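Local atomic coordinates of Lmo1076 protein (Listeria monocytogenes serovar 1/2a, PDB entry 3FI7), a protein that hydrolyses bacterial cell-wall peptidoglycan as a virulence-associated autolysin, through the GH73 N-acetylglucosaminidase catalytic domain that makes up this chain. Residues R159-D163 and N164-S168. Residues are numbered along the deposited sequence; the frame is centred on the assembly and turned at random.
Sequences RYATD and NTYAS
Asp-163 and Thr-165 form an Asx turn that merges with a beta turn across 163-166, leading the chain from the loop after helix 149-156 into helix 166-176 of this lysozyme-like GH73 domain. Two donors of the same threonine grip a single carboxylate oxygen. The amide, Thr-165 N, reaches Asp-163 OD1 at 2.9 Å on the anti side and well out of the carboxylate plane, whereas the hydroxyl, Thr-165 OG1, donates to the syn lone pair of Asp-163 OD1 over 3.0 Å. The hydroxyl lies between backbone N and carbonyl carbon (chi1 55°), which turns it back toward the aspartate. The second carboxylate oxygen, OD2, forms a salt bridge with Lys-169 one turn into the helix, so both oxygens are engaged and the charge is probably balanced. On the backbone, Tyr-166 N closes the beta turn with a 3.0 Å hydrogen bond to Asp-163 O.

Apolar contacts gather round the Tyr-166 ring, which extends back beneath the loop with CG anti to the backbone N (chi1 -161°). The methyl of Ala-161 sits over the middle of one face in a CH-pi contact, its CB 4.2 Å from the centroid of the Tyr-166 ring, while OD2 of Asp-163 lies near the ring edge. At the far end, the Tyr-166 hydroxyl hydrogen-bonds to Glu-62 and Gln-58 of helix 52-63, tying the start of the last helix to that helix. Tyr-160 also packs on these two residues, and its ring meets the same phenol group obliquely, with Tyr-160 CD1 3.5 Å from Tyr-166 OH.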
ATOM      1  N   ARG A 159     -10.322 -10.123  -6.475  1.00 41.79           N
ATOM      2  CA  ARG A 159     -11.336  -9.346  -5.768  1.00 42.59           C
ATOM      3  C   ARG A 159     -11.022  -7.858  -5.750  1.00 42.04           C
ATOM      4  O   ARG A 159     -11.844  -7.049  -6.158  1.00 38.71           O
ATOM      5  CB  ARG A 159     -11.564  -9.881  -4.351  1.00 34.73           C
ATOM      6  CG  ARG A 159     -12.255 -11.237  -4.337  1.00 38.22           C
ATOM      7  CD  ARG A 159     -12.525 -11.759  -2.928  1.00 36.63           C
ATOM      8  NE  ARG A 159     -13.027 -13.126  -2.977  1.00 44.21           N
ATOM      9  CZ  ARG A 159     -12.253 -14.197  -3.127  1.00 54.45           C
ATOM     10  NH1 ARG A 159     -12.797 -15.406  -3.168  1.00 52.17           N
ATOM     11  NH2 ARG A 159     -10.932 -14.059  -3.230  1.00 45.26           N
ATOM     12  N   TYR A 160      -9.833  -7.500  -5.276  1.00 40.03           N
ATOM     13  CA  TYR A 160      -9.439  -6.104  -5.231  1.00 35.94           C
ATOM     14  C   TYR A 160      -9.129  -5.602  -6.643  1.00 39.61           C
ATOM     15  O   TYR A 160      -9.449  -4.474  -7.007  1.00 40.39           O
ATOM     16  CB  TYR A 160      -8.226  -5.912  -4.313  1.00 40.66           C
ATOM     17  CG  TYR A 160      -7.884  -4.458  -4.096  1.00 39.96           C
ATOM     18  CD1 TYR A 160      -7.042  -3.785  -4.974  1.00 38.38           C
ATOM     19  CD2 TYR A 160      -8.426  -3.748  -3.032  1.00 40.85           C
ATOM     20  CE1 TYR A 160      -6.731  -2.448  -4.789  1.00 34.69           C
ATOM     21  CE2 TYR A 160      -8.124  -2.410  -2.838  1.00 41.71           C
ATOM     22  CZ  TYR A 160      -7.277  -1.766  -3.722  1.00 43.07           C
ATOM     23  OH  TYR A 160      -6.977  -0.436  -3.539  1.00 45.78           O
ATOM     24  N   ALA A 161      -8.508  -6.458  -7.438  1.00 38.93           N
ATOM     25  CA  ALA A 161      -8.152  -6.115  -8.802  1.00 41.94           C
ATOM     26  C   ALA A 161      -8.298  -7.347  -9.675  1.00 44.94           C
ATOM     27  O   ALA A 161      -8.080  -8.470  -9.221  1.00 48.46           O
ATOM     28  CB  ALA A 161      -6.708  -5.597  -8.863  1.00 33.71           C
ATOM     29  N   THR A 162      -8.661  -7.132 -10.931  1.00 47.67           N
ATOM     30  CA  THR A 162      -8.594  -8.192 -11.922  1.00 58.62           C
ATOM     31  C   THR A 162      -7.177  -8.203 -12.483  1.00 61.41           C
ATOM     32  O   THR A 162      -6.766  -7.279 -13.187  1.00 65.22           O
ATOM     33  CB  THR A 162      -9.603  -7.965 -13.046  1.00 62.65           C
ATOM     34  OG1 THR A 162     -10.901  -7.757 -12.476  1.00 61.50           O
ATOM     35  CG2 THR A 162      -9.646  -9.172 -13.966  1.00 69.64           C
ATOM     36  N   ASP A 163      -6.430  -9.246 -12.144  1.00 49.93           N
ATOM     37  CA  ASP A 163      -5.003  -9.325 -12.442  1.00 40.63           C
ATOM     38  C   ASP A 163      -4.573 -10.642 -11.828  1.00 44.25           C
ATOM     39  O   ASP A 163      -4.494 -10.770 -10.604  1.00 43.17           O
ATOM     40  CB  ASP A 163      -4.244  -8.145 -11.807  1.00 37.50           C
ATOM     41  CG  ASP A 163      -2.715  -8.247 -11.963  1.00 50.44           C
ATOM     42  OD1 ASP A 163      -2.211  -9.334 -12.321  1.00 45.54           O
ATOM     43  OD2 ASP A 163      -2.012  -7.231 -11.717  1.00 48.30           O
ATOM     44  N   ASN A 164      -4.327 -11.634 -12.671  1.00 38.83           N
ATOM     45  CA  ASN A 164      -4.090 -12.978 -12.164  1.00 52.37           C
ATOM     46  C   ASN A 164      -2.672 -13.195 -11.642  1.00 49.05           C
ATOM     47  O   ASN A 164      -2.289 -14.323 -11.331  1.00 49.55           O
ATOM     48  CB  ASN A 164      -4.470 -14.038 -13.202  1.00 63.86           C
ATOM     49  CG  ASN A 164      -3.544 -14.043 -14.389  1.00 74.76           C
ATOM     50  OD1 ASN A 164      -2.838 -13.067 -14.642  1.00 75.13           O
ATOM     51  ND2 ASN A 164      -3.536 -15.148 -15.128  1.00 84.50           N
ATOM     52  N   THR A 165      -1.900 -12.115 -11.539  1.00 36.03           N
ATOM     53  CA  THR A 165      -0.629 -12.183 -10.818  1.00 43.92           C
ATOM     54  C   THR A 165      -0.579 -11.173  -9.674  1.00 41.75           C
ATOM     55  O   THR A 165       0.492 -10.916  -9.112  1.00 42.76           O
ATOM     56  CB  THR A 165       0.595 -11.980 -11.741  1.00 46.12           C
ATOM     57  OG1 THR A 165       0.456 -10.750 -12.458  1.00 49.97           O
ATOM     58  CG2 THR A 165       0.724 -13.137 -12.732  1.00 44.00           C
ATOM     59  N   TYR A 166      -1.735 -10.613  -9.325  1.00 36.35           N
ATOM     60  CA  TYR A 166      -1.805  -9.630  -8.243  1.00 37.56           C
ATOM     61  C   TYR A 166      -1.146 -10.136  -6.961  1.00 37.35           C
ATOM     62  O   TYR A 166      -0.285  -9.463  -6.395  1.00 38.24           O
ATOM     63  CB  TYR A 166      -3.247  -9.210  -7.952  1.00 29.50           C
ATOM     64  CG  TYR A 166      -3.337  -7.905  -7.194  1.00 37.68           C
ATOM     65  CD1 TYR A 166      -2.851  -6.725  -7.747  1.00 33.28           C
ATOM     66  CD2 TYR A 166      -3.900  -7.847  -5.926  1.00 35.68           C
ATOM     67  CE1 TYR A 166      -2.920  -5.529  -7.055  1.00 39.38           C
ATOM     68  CE2 TYR A 166      -3.979  -6.651  -5.228  1.00 37.20           C
ATOM     69  CZ  TYR A 166      -3.488  -5.497  -5.795  1.00 35.52           C
ATOM     70  OH  TYR A 166      -3.568  -4.302  -5.101  1.00 40.54           O
ATOM     71  N   ALA A 167      -1.550 -11.320  -6.509  1.00 29.99           N
ATOM     72  CA  ALA A 167      -1.021 -11.877  -5.263  1.00 35.82           C
ATOM     73  C   ALA A 167       0.489 -12.030  -5.337  1.00 39.79           C
ATOM     74  O   ALA A 167       1.220 -11.699  -4.394  1.00 38.80           O
ATOM     75  CB  ALA A 167      -1.671 -13.214  -4.951  1.00 30.90           C
ATOM     76  N   SER A 168       0.950 -12.538  -6.469  1.00 34.53           N
ATOM     77  CA  SER A 168       2.370 -12.752  -6.687  1.00 36.61           C
ATOM     78  C   SER A 168       3.166 -11.434  -6.606  1.00 37.09           C
ATOM     79  O   SER A 168       4.252 -11.395  -6.038  1.00 33.60           O
ATOM     80  CB  SER A 168       2.586 -13.453  -8.034  1.00 32.04           C
ATOM     81  OG  SER A 168       3.915 -13.274  -8.481  1.00 49.79           O
TER